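Local atomic coordinates of putative mandelate racemase (Bordetella bronchiseptica, PDB entry 3OZY), a protein that is of unknown function but belongs to the enolase superfamily, binds magnesium and may act on sugar diacids related to m-xylarate. Residues A12-I17 / N32-L37; A155-A160 / R189-A194; R216-A221 / T246-A251; N307-V312 / R340-D345. All blocks are in the same frame, centred on the assembly; numbering follows the deposited sequence. Where two conformers were deposited one is given.

Interaction 1 of 4, residues A12-I17 / N32-L37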
# COMPACT_ATOMS: atom_id res chain seq x y z
N ALA A 12 -1.26 -20.48 -7.61
CA ALA A 12 -0.21 -20.36 -6.60
C ALA A 12 0.82 -21.48 -6.73
O ALA A 12 0.48 -22.66 -6.67
CB ALA A 12 -0.82 -20.36 -5.21
N LEU A 13 2.08 -21.08 -6.90
CA LEU A 13 3.17 -22.03 -7.14
C LEU A 13 4.30 -21.86 -6.12
O LEU A 13 4.62 -20.75 -5.71
CB LEU A 13 3.74 -21.84 -8.54
CG LEU A 13 2.76 -21.91 -9.71
CD1 LEU A 13 3.51 -21.72 -11.03
CD2 LEU A 13 2.02 -23.24 -9.71
N SER A 14 4.90 -22.98 -5.72
CA SER A 14 6.05 -22.95 -4.84
C SER A 14 7.13 -23.90 -5.34
O SER A 14 6.83 -25.01 -5.79
CB SER A 14 5.65 -23.28 -3.40
OG SER A 14 6.72 -23.02 -2.51
N THR A 15 8.38 -23.45 -5.27
CA THR A 15 9.52 -24.30 -5.63
C THR A 15 10.55 -24.25 -4.51
O THR A 15 10.77 -23.20 -3.90
CB THR A 15 10.16 -23.87 -6.97
OG1 THR A 15 10.72 -22.54 -6.85
CG2 THR A 15 9.14 -23.88 -8.10
N PRO A 16 11.21 -25.38 -4.23
CA PRO A 16 12.10 -25.44 -3.07
C PRO A 16 13.48 -24.86 -3.35
O PRO A 16 13.86 -24.64 -4.50
CB PRO A 16 12.19 -26.95 -2.78
CG PRO A 16 11.96 -27.60 -4.11
CD PRO A 16 11.00 -26.70 -4.86
N ILE A 17 14.22 -24.60 -2.27
CA ILE A 17 15.59 -24.13 -2.35
C ILE A 17 16.43 -25.03 -1.44
O ILE A 17 16.11 -25.17 -0.27
CB ILE A 17 15.75 -22.67 -1.85
CG1 ILE A 17 14.80 -21.71 -2.59
CG2 ILE A 17 17.20 -22.22 -2.01
CD1 ILE A 17 14.78 -20.28 -1.97
N ASN A 32 11.56 -20.55 -0.05
CA ASN A 32 11.02 -21.18 -1.26
C ASN A 32 10.76 -20.10 -2.28
O ASN A 32 10.26 -19.04 -1.91
CB ASN A 32 9.71 -21.92 -0.96
CG ASN A 32 9.89 -23.08 -0.01
OD1 ASN A 32 10.27 -24.19 -0.43
ND2 ASN A 32 9.64 -22.85 1.27
N ARG A 33 11.13 -20.33 -3.53
CA ARG A 33 10.82 -19.36 -4.58
C ARG A 33 9.40 -19.59 -5.07
O ARG A 33 9.06 -20.67 -5.57
CB ARG A 33 11.85 -19.42 -5.72
CG ARG A 33 13.30 -19.13 -5.29
CD ARG A 33 13.45 -17.81 -4.48
NE ARG A 33 13.06 -16.63 -5.26
CZ ARG A 33 13.87 -15.97 -6.07
NH1 ARG A 33 15.14 -16.32 -6.22
NH2 ARG A 33 13.40 -14.92 -6.74
N GLN A 34 8.56 -18.58 -4.90
CA GLN A 34 7.14 -18.71 -5.16
C GLN A 34 6.67 -17.67 -6.16
O GLN A 34 7.36 -16.68 -6.43
CB GLN A 34 6.35 -18.55 -3.86
CG GLN A 34 6.80 -19.53 -2.77
CD GLN A 34 5.90 -19.54 -1.55
OE1 GLN A 34 5.27 -18.53 -1.20
NE2 GLN A 34 5.85 -20.67 -0.87
N MET A 35 5.47 -17.89 -6.69
CA MET A 35 4.82 -16.91 -7.56
C MET A 35 3.36 -17.25 -7.70
O MET A 35 2.91 -18.36 -7.38
CB MET A 35 5.45 -16.92 -8.95
CG MET A 35 5.13 -18.18 -9.76
SD MET A 35 5.89 -18.20 -11.40
CE MET A 35 4.95 -16.90 -12.20
N ILE A 36 2.61 -16.26 -8.17
CA ILE A 36 1.31 -16.50 -8.78
C ILE A 36 1.49 -16.44 -10.29
O ILE A 36 2.04 -15.47 -10.82
CB ILE A 36 0.30 -15.40 -8.39
CG1 ILE A 36 -0.12 -15.53 -6.93
CG2 ILE A 36 -0.92 -15.45 -9.32
CD1 ILE A 36 -1.00 -16.75 -6.64
N LEU A 37 1.01 -17.47 -10.98
CA LEU A 37 0.89 -17.43 -12.43
C LEU A 37 -0.53 -16.99 -12.76
O LEU A 37 -1.49 -17.73 -12.51
CB LEU A 37 1.18 -18.81 -13.04
CG LEU A 37 1.00 -18.91 -14.55
CD1 LEU A 37 1.97 -18.01 -15.27
CD2 LEU A 37 1.17 -20.35 -15.03
O HOH W 1 8.49 -25.14 -2.36
O HOH W 2 12.79 -25.43 0.17

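Interaction 2 of 4, residues A155-A160 / R189-A194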
# COMPACT_ATOMS: atom_id res chain seq x y z
N ALA A 155 33.42 -13.10 -1.77
CA ALA A 155 32.64 -12.15 -2.57
C ALA A 155 33.35 -11.89 -3.89
O ALA A 155 32.73 -11.87 -4.96
CB ALA A 155 32.42 -10.85 -1.80
N ALA A 156 34.67 -11.73 -3.83
CA ALA A 156 35.46 -11.54 -5.04
C ALA A 156 35.41 -12.77 -5.94
O ALA A 156 35.27 -12.65 -7.15
CB ALA A 156 36.90 -11.16 -4.69
N ASP A 157 35.52 -13.96 -5.34
CA ASP A 157 35.42 -15.21 -6.10
C ASP A 157 34.08 -15.31 -6.81
O ASP A 157 34.01 -15.67 -7.98
CB ASP A 157 35.57 -16.43 -5.17
CG ASP A 157 37.00 -16.70 -4.75
OD1 ASP A 157 37.95 -16.14 -5.35
OD2 ASP A 157 37.17 -17.49 -3.79
N GLU A 158 33.00 -15.00 -6.09
CA GLU A 158 31.69 -15.11 -6.71
C GLU A 158 31.54 -14.11 -7.86
O GLU A 158 31.02 -14.46 -8.93
CB GLU A 158 30.55 -14.98 -5.71
CG GLU A 158 29.23 -15.25 -6.40
CD GLU A 158 28.03 -15.36 -5.49
OE1 GLU A 158 28.18 -15.37 -4.24
OE2 GLU A 158 26.91 -15.44 -6.06
N LEU A 159 32.01 -12.88 -7.67
CA LEU A 159 31.96 -11.89 -8.74
C LEU A 159 32.73 -12.37 -9.96
O LEU A 159 32.22 -12.32 -11.09
CB LEU A 159 32.50 -10.55 -8.28
CG LEU A 159 32.53 -9.46 -9.35
CD1 LEU A 159 31.12 -9.20 -9.89
CD2 LEU A 159 33.15 -8.18 -8.80
N ALA A 160 33.95 -12.83 -9.74
CA ALA A 160 34.77 -13.34 -10.84
C ALA A 160 34.07 -14.48 -11.58
O ALA A 160 34.15 -14.57 -12.80
CB ALA A 160 36.14 -13.78 -10.33
N ARG A 189 36.40 -5.17 -6.34
CA ARG A 189 36.94 -4.23 -7.32
C ARG A 189 38.38 -4.59 -7.69
O ARG A 189 38.76 -4.55 -8.86
CB ARG A 189 36.86 -2.80 -6.79
CG ARG A 189 37.54 -1.77 -7.69
CD ARG A 189 36.94 -1.74 -9.08
NE ARG A 189 35.60 -1.15 -9.06
CZ ARG A 189 34.65 -1.39 -9.96
NH1 ARG A 189 34.88 -2.22 -10.97
NH2 ARG A 189 33.48 -0.79 -9.85
N GLN A 190 39.18 -4.94 -6.69
CA GLN A 190 40.57 -5.32 -6.96
C GLN A 190 40.64 -6.54 -7.87
O GLN A 190 41.48 -6.62 -8.77
CB GLN A 190 41.31 -5.58 -5.65
CG GLN A 190 42.79 -5.88 -5.84
CD GLN A 190 43.53 -5.97 -4.53
OE1 GLN A 190 43.01 -6.47 -3.53
NE2 GLN A 190 44.77 -5.48 -4.51
N ARG A 191 39.74 -7.49 -7.65
CA ARG A 191 39.75 -8.73 -8.41
C ARG A 191 39.41 -8.53 -9.89
O ARG A 191 40.07 -9.07 -10.77
CB ARG A 191 38.80 -9.75 -7.77
CG ARG A 191 38.77 -11.11 -8.48
CD ARG A 191 40.03 -11.92 -8.20
NE ARG A 191 40.11 -12.32 -6.80
CZ ARG A 191 39.46 -13.36 -6.29
NH1 ARG A 191 38.70 -14.11 -7.07
NH2 ARG A 191 39.58 -13.65 -5.01
N VAL A 192 38.37 -7.75 -10.17
CA VAL A 192 37.87 -7.64 -11.54
C VAL A 192 38.37 -6.45 -12.35
O VAL A 192 38.25 -6.44 -13.58
CB VAL A 192 36.32 -7.69 -11.60
CG1 VAL A 192 35.83 -8.98 -10.97
CG2 VAL A 192 35.71 -6.47 -10.92
N GLY A 193 38.92 -5.45 -11.68
CA GLY A 193 39.38 -4.26 -12.36
C GLY A 193 38.25 -3.30 -12.67
O GLY A 193 37.12 -3.47 -12.21
N ALA A 194 38.54 -2.29 -13.49
CA ALA A 194 37.61 -1.19 -13.71
C ALA A 194 36.49 -1.44 -14.73
O ALA A 194 35.53 -0.67 -14.79
CB ALA A 194 38.39 0.08 -14.08

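Interaction 3 of 4, residues R216-A221 / T246-A251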
# COMPACT_ATOMS: atom_id res chain seq x y z
N ARG A 216 30.60 7.05 0.62
CA ARG A 216 32.01 7.41 0.41
C ARG A 216 32.81 6.21 -0.11
O ARG A 216 33.65 6.35 -1.01
CB ARG A 216 32.64 7.92 1.71
CG ARG A 216 32.14 9.31 2.11
CD ARG A 216 32.56 9.62 3.53
NE ARG A 216 32.25 11.01 3.87
CZ ARG A 216 32.51 11.55 5.06
NH1 ARG A 216 33.05 10.83 6.03
NH2 ARG A 216 32.20 12.82 5.28
N ILE A 217 32.56 5.05 0.48
CA ILE A 217 33.18 3.79 0.07
C ILE A 217 32.78 3.45 -1.36
O ILE A 217 33.63 3.11 -2.19
CB ILE A 217 32.74 2.62 0.99
CG1 ILE A 217 33.13 2.90 2.45
CG2 ILE A 217 33.34 1.30 0.50
CD1 ILE A 217 34.62 3.06 2.66
N LEU A 218 31.49 3.53 -1.64
CA LEU A 218 30.97 3.18 -2.97
C LEU A 218 31.60 4.07 -4.03
O LEU A 218 31.92 3.63 -5.14
CB LEU A 218 29.45 3.31 -3.04
CG LEU A 218 28.66 2.62 -1.92
CD1 LEU A 218 27.17 2.68 -2.26
CD2 LEU A 218 29.10 1.19 -1.67
N ASP A 219 31.79 5.34 -3.69
CA ASP A 219 32.42 6.30 -4.59
C ASP A 219 33.88 5.88 -4.85
O ASP A 219 34.31 5.77 -6.00
CB ASP A 219 32.32 7.68 -3.93
CG ASP A 219 32.73 8.82 -4.83
OD1 ASP A 219 33.10 8.60 -6.00
OD2 ASP A 219 32.68 9.97 -4.35
N GLU A 220 34.61 5.59 -3.79
CA GLU A 220 35.99 5.12 -3.90
C GLU A 220 36.09 3.89 -4.81
O GLU A 220 37.03 3.79 -5.62
CB GLU A 220 36.50 4.78 -2.50
CG GLU A 220 37.87 4.11 -2.44
CD GLU A 220 38.14 3.50 -1.07
OE1 GLU A 220 37.71 4.09 -0.06
OE2 GLU A 220 38.77 2.42 -1.01
N ALA A 221 35.13 2.98 -4.69
CA ALA A 221 35.11 1.73 -5.47
C ALA A 221 34.48 1.89 -6.85
O ALA A 221 34.38 0.93 -7.61
CB ALA A 221 34.40 0.62 -4.69
N THR A 246 28.14 12.67 -6.00
CA THR A 246 29.08 11.64 -6.43
C THR A 246 28.64 11.03 -7.75
O THR A 246 27.50 11.21 -8.17
CB THR A 246 29.20 10.49 -5.41
OG1 THR A 246 28.06 9.63 -5.50
CG2 THR A 246 29.38 11.01 -3.98
N PRO A 247 29.54 10.30 -8.42
CA PRO A 247 29.13 9.58 -9.63
C PRO A 247 28.33 8.32 -9.35
O PRO A 247 27.96 7.62 -10.30
CB PRO A 247 30.47 9.23 -10.30
CG PRO A 247 31.46 10.20 -9.70
CD PRO A 247 31.00 10.37 -8.29
N VAL A 248 28.06 8.02 -8.08
CA VAL A 248 27.27 6.84 -7.73
C VAL A 248 25.78 7.19 -7.79
O VAL A 248 25.34 8.13 -7.12
CB VAL A 248 27.60 6.32 -6.31
CG1 VAL A 248 26.83 5.05 -6.00
CG2 VAL A 248 29.10 6.08 -6.14
N ARG A 249 25.02 6.46 -8.60
CA ARG A 249 23.59 6.73 -8.75
C ARG A 249 22.82 6.27 -7.52
O ARG A 249 23.08 5.19 -6.99
CB ARG A 249 23.06 5.99 -9.97
CG ARG A 249 23.69 6.43 -11.28
CD ARG A 249 23.63 5.32 -12.33
NE ARG A 249 24.30 5.73 -13.56
CZ ARG A 249 25.62 5.70 -13.73
NH1 ARG A 249 26.40 5.24 -12.76
NH2 ARG A 249 26.15 6.11 -14.88
N ILE A 250 21.86 7.08 -7.07
CA ILE A 250 20.94 6.66 -6.02
C ILE A 250 19.73 5.99 -6.68
O ILE A 250 19.03 6.61 -7.49
CB ILE A 250 20.52 7.86 -5.13
CG1 ILE A 250 21.76 8.55 -4.55
CG2 ILE A 250 19.55 7.42 -4.02
CD1 ILE A 250 22.72 7.61 -3.82
N ALA A 251 19.51 4.71 -6.37
CA ALA A 251 18.50 3.90 -7.02
C ALA A 251 17.49 3.36 -6.02
O ALA A 251 17.86 2.93 -4.93
CB ALA A 251 19.17 2.73 -7.75

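Interaction 4 of 4, residues N307-V312 / R340-D345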
# COMPACT_ATOMS: atom_id res chain seq x y z
N ASN A 307 11.90 -12.08 -9.46
CA ASN A 307 10.99 -13.05 -8.84
C ASN A 307 10.88 -14.32 -9.66
O ASN A 307 11.01 -15.42 -9.12
CB ASN A 307 9.58 -12.51 -8.57
CG ASN A 307 8.81 -13.41 -7.62
OD1 ASN A 307 9.10 -13.44 -6.43
ND2 ASN A 307 7.86 -14.17 -8.16
N ASP A 308 10.61 -14.19 -10.95
CA ASP A 308 10.41 -15.36 -11.80
C ASP A 308 10.65 -14.98 -13.26
O ASP A 308 10.87 -13.81 -13.57
CB ASP A 308 9.01 -15.94 -11.59
CG ASP A 308 7.92 -14.92 -11.88
OD1 ASP A 308 7.77 -14.57 -13.07
OD2 ASP A 308 7.24 -14.47 -10.94
N ILE A 309 10.60 -15.95 -14.17
CA ILE A 309 10.95 -15.67 -15.55
C ILE A 309 9.92 -14.78 -16.24
O ILE A 309 10.23 -14.10 -17.21
CB ILE A 309 11.18 -16.98 -16.35
CG1 ILE A 309 11.97 -16.69 -17.64
CG2 ILE A 309 9.86 -17.67 -16.65
CD1 ILE A 309 13.39 -16.22 -17.42
N ILE A 310 8.68 -14.78 -15.74
CA ILE A 310 7.67 -13.90 -16.31
C ILE A 310 7.94 -12.45 -15.93
O ILE A 310 7.86 -11.57 -16.78
CB ILE A 310 6.25 -14.31 -15.88
CG1 ILE A 310 5.98 -15.74 -16.34
CG2 ILE A 310 5.22 -13.32 -16.43
CD1 ILE A 310 4.54 -16.16 -16.20
N THR A 311 8.29 -12.21 -14.67
CA THR A 311 8.61 -10.83 -14.30
C THR A 311 9.84 -10.35 -15.05
O THR A 311 9.92 -9.20 -15.46
CB THR A 311 8.74 -10.63 -12.75
OG1 THR A 311 9.88 -11.33 -12.23
CG2 THR A 311 7.51 -11.13 -12.02
N VAL A 312 10.81 -11.24 -15.24
CA VAL A 312 11.97 -10.92 -16.05
C VAL A 312 11.58 -10.59 -17.50
O VAL A 312 11.94 -9.53 -18.02
CB VAL A 312 13.02 -12.06 -15.98
CG1 VAL A 312 14.09 -11.90 -17.07
CG2 VAL A 312 13.63 -12.09 -14.60
N ARG A 340 12.65 -23.55 -15.22
CA ARG A 340 11.77 -24.67 -15.60
C ARG A 340 10.32 -24.30 -15.88
O ARG A 340 9.53 -25.13 -16.33
CB ARG A 340 11.84 -25.76 -14.53
CG ARG A 340 13.18 -26.48 -14.49
CD ARG A 340 13.35 -27.31 -13.22
NE ARG A 340 12.31 -28.32 -13.08
CZ ARG A 340 12.08 -29.01 -11.96
NH1 ARG A 340 12.81 -28.79 -10.88
NH2 ARG A 340 11.10 -29.91 -11.93
N LEU A 341 9.95 -23.04 -15.62
CA LEU A 341 8.58 -22.62 -15.85
C LEU A 341 8.28 -22.41 -17.33
O LEU A 341 7.19 -22.72 -17.80
CB LEU A 341 8.29 -21.32 -15.08
CG LEU A 341 6.90 -20.74 -15.28
CD1 LEU A 341 5.82 -21.71 -14.81
CD2 LEU A 341 6.77 -19.41 -14.54
N ALA A 342 9.25 -21.86 -18.06
CA ALA A 342 9.03 -21.50 -19.45
C ALA A 342 10.22 -21.80 -20.35
O ALA A 342 11.33 -22.05 -19.87
CB ALA A 342 8.66 -20.02 -19.55
N SER A 343 9.98 -21.75 -21.65
CA SER A 343 10.98 -22.10 -22.65
C SER A 343 12.07 -21.05 -22.84
O SER A 343 13.06 -21.29 -23.53
CB SER A 343 10.28 -22.36 -23.99
OG SER A 343 9.46 -21.26 -24.36
N TYR A 344 11.89 -19.87 -22.25
CA TYR A 344 12.87 -18.79 -22.38
C TYR A 344 13.94 -18.86 -21.29
O TYR A 344 13.61 -18.85 -20.10
CB TYR A 344 12.17 -17.43 -22.35
CG TYR A 344 13.12 -16.27 -22.41
CD1 TYR A 344 13.84 -15.98 -23.57
CD2 TYR A 344 13.31 -15.45 -21.31
CE1 TYR A 344 14.72 -14.91 -23.62
CE2 TYR A 344 14.18 -14.38 -21.35
CZ TYR A 344 14.88 -14.12 -22.50
OH TYR A 344 15.75 -13.05 -22.54
N ASP A 345 15.20 -18.93 -21.71
CA ASP A 345 16.35 -19.16 -20.82
C ASP A 345 17.39 -18.05 -20.89
O ASP A 345 17.42 -17.30 -21.87
CB ASP A 345 17.05 -20.46 -21.20
CG ASP A 345 16.16 -21.68 -21.08
OD1 ASP A 345 15.23 -21.64 -20.25
OD2 ASP A 345 16.40 -22.67 -21.79

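Interaction 1 of 4, residues A12-I17 / N32-L37
Leu13 and Met35 run alongside each other from the same face at the apolar centre of an antiparallel pair, strands 5-16 and 32-42, in the three-stranded sheet of the N-terminal capping domain of the enolase superfamily. Leu13 CD1 meets Met35 CG at 4.1 Å and also touches Leu37 CB. Helices 367-372 and 309-321 cover this face, through Val370 on Leu13 and Ile310 on Met35. On the other face Ala12 packs under Ile36 CD1, and helix 58-73 lies over both.

Leu13 and Met35 form a hydrogen-bonded pair, in which Leu13 N to Met35 O and Met35 N to Leu13 O join the backbones. Toward the polar end, Arg33 O is gripped twice by one residue. Thr15 N donates at 2.9 Å, and Thr15 OG1, placed between its own backbone N and carbonyl carbon (chi1 64°), donates at 2.8 Å. The aliphatic part of the bent Arg33 chain runs past Ile17 CD1, while its guanidinium continues to a salt bridge with Asp331, tying the capping domain to the barrel.

On the Ser14 face, Gln34 NE2 donates to Ser14 OG at 3.0 Å, with the hydroxyl 18° out of the amide plane; the same nitrogen also serves Glu378 O. Asn32 ND2 binds Pro379 O. At the outer edge Asn32 OD1 accepts from a water that is also bonded to Ser14 OG. A second water possibly donates to OD1 as well, and accepts from Ile17 N at 2.9 Å.

Interaction 2 of 4, residues A155-A160 / R189-A194
Arg191 reaches across from helix 178-192 to Asp157 on helix 152-164, joining two consecutive helices on the outside of the (beta/alpha)8 barrel. In the conformer described, one of two, its guanidinium forms an end-on salt bridge, NH1 and NH2 both donating to Asp157 OD1. NH1 donates to the anti lone pair of Asp157 OD1 at 2.8 Å. NH2 donates to the same OD1 at 3.0 Å, but there it comes from above the carboxylate plane, by 43°. The oxygen lies in the guanidinium plane, although the two flat groups are turned 52° apart. Bends at chi2 and chi3 bring the guanidinium flat over Ala156 CB. The methyl sits 3.6 Å above that plane, offset toward the rim.

Deeper in, Leu159 and Val192 cross at about a right angle. Leu159 CD2 fits against both valine methyls, 3.5 Å from Val192 CG1, and Leu159 also touches Met188 of helix 178-192 and Ile198 of strand 197-201.

The helix 178-192 closes on Gly193, whose positive phi (81°) begins the turn away. Gly193 N still donates to Arg189 O, and the glycine carbonyl is bound in return by the arginine side chain of that same residue. Arg189 also donates from NE to Ala221 O and from NH1 to Val196 O, so the guanidinium ties the helix end to its own following loop and to the end of helix 208-220. The bond from Arg189 NH1 to Gly193 O measures 2.8 Å, with the oxygen in the guanidinium plane.

Interaction 3 of 4, residues R216-A221 / T246-A251
The last turn of helix 208-220 faces the loop that leads into strand 249-252, with the CA atoms of Asp219 and Val248 6.1 Å apart. Val248 fills the centre. Its CG2, anti to the carbonyl carbon while CG1 is anti to the backbone N (chi1 -177°), lies against the helix backbone, 3.7 Å from Asp219 CA, and meets Leu218 CB at 4.2 Å. Leu218 and Val248 both also touch Phe226 of strand 225-227, so the apolar side of this contact continues onto the barrel wall.

Asp219 carries the outer part. Its carboxylate spreads over the start of the loop: OD2 rests 3.5 Å from Thr246 CG2, and OD1 lies 3.6 Å from Pro247 CD. These are van der Waals contacts with carbon. The threonine hydroxyl is instead turned inward on its own loop, where Thr246 OG1 accepts from Val248 N at 3.0 Å (149° at the hydrogen). The bond closes an ST turn over Thr246-Val248.

This is outer-layer packing of the (beta/alpha)8 barrel, joining helix 208-220 to the loop entering strand 249-252, which pairs in parallel with strand 225-227.

Interaction 4 of 4, residues N307-V312 / R340-D345
Ile309, in the first turn of helix 309-321, spreads its branches over the loop 340-345, which follows strand 328-331 in the (beta/alpha)8 barrel domain. CG1 stands anti to the backbone N (chi1 -162°), sending that branch toward Tyr344 and leaving CG2 for Ala342 and Leu341. Ile309 and Tyr344 cross obliquely. Ile309 CD1 comes to 4.0 Å from Tyr344 CD2, meeting the ring at a slant, and CG1 lies 3.7 Å from the backbone oxygen Tyr344 O. The phenol hydroxyl reaches on to Gln354 O.

On the other branch, Ile309 CG2 touches Ala342 CB at 3.9 Å. Ile309 and Leu341 pass antiparallel, CG2 beside CD2, whereas Ile310 crosses Leu341 at about a right angle. Thus Leu341 CD2 sits against Ile309 CG2 at 4.1 Å and Ile310 CG1 at 4.2 Å. Met35 of strand 32-42 and Phe369 and Val370 of helix 367-372 also pack on Leu341, extending this buried patch to the capping domain.

Asp308 is the N-cap of the helix and sets its first turn. Its carboxylate has partners at both oxygens: OD2 takes Asn307 ND2 as well as Ser51 OG, the amide donor lying on the anti side, while OD1 receives a weak bond from Ile310 N. A straighter capping bond runs from Thr311 N to Asp308 OD1 at 2.9 Å, approaching from 40° above the carboxylate plane.

Overall arrangement
The four contacts follow one another along the chain without nesting. Interaction 1 belongs to the N-terminal capping domain, and interactions 2, 3 and 4 to the barrel domain. Interactions 1 and 4 form one neighbourhood, with centres 12 Å apart: Asn307 ND2 probably donates to Gln34 O, and Leu37 packs on Ile310, so the capping sheet is fitted to the late part of the barrel. Interactions 2 and 3, centres 17 Å apart, join the ends of helices 178-192 and 208-220 on the barrel's outer layer. Interaction 3 lies across the chain's centre from 1 and 4, about 35 and 32 Å away between centres. The magnesium ligands Asp201, Glu227 and Glu254 end or closely follow strands 197-201, 225-227 and 249-252, consistent with an enolase-superfamily active site.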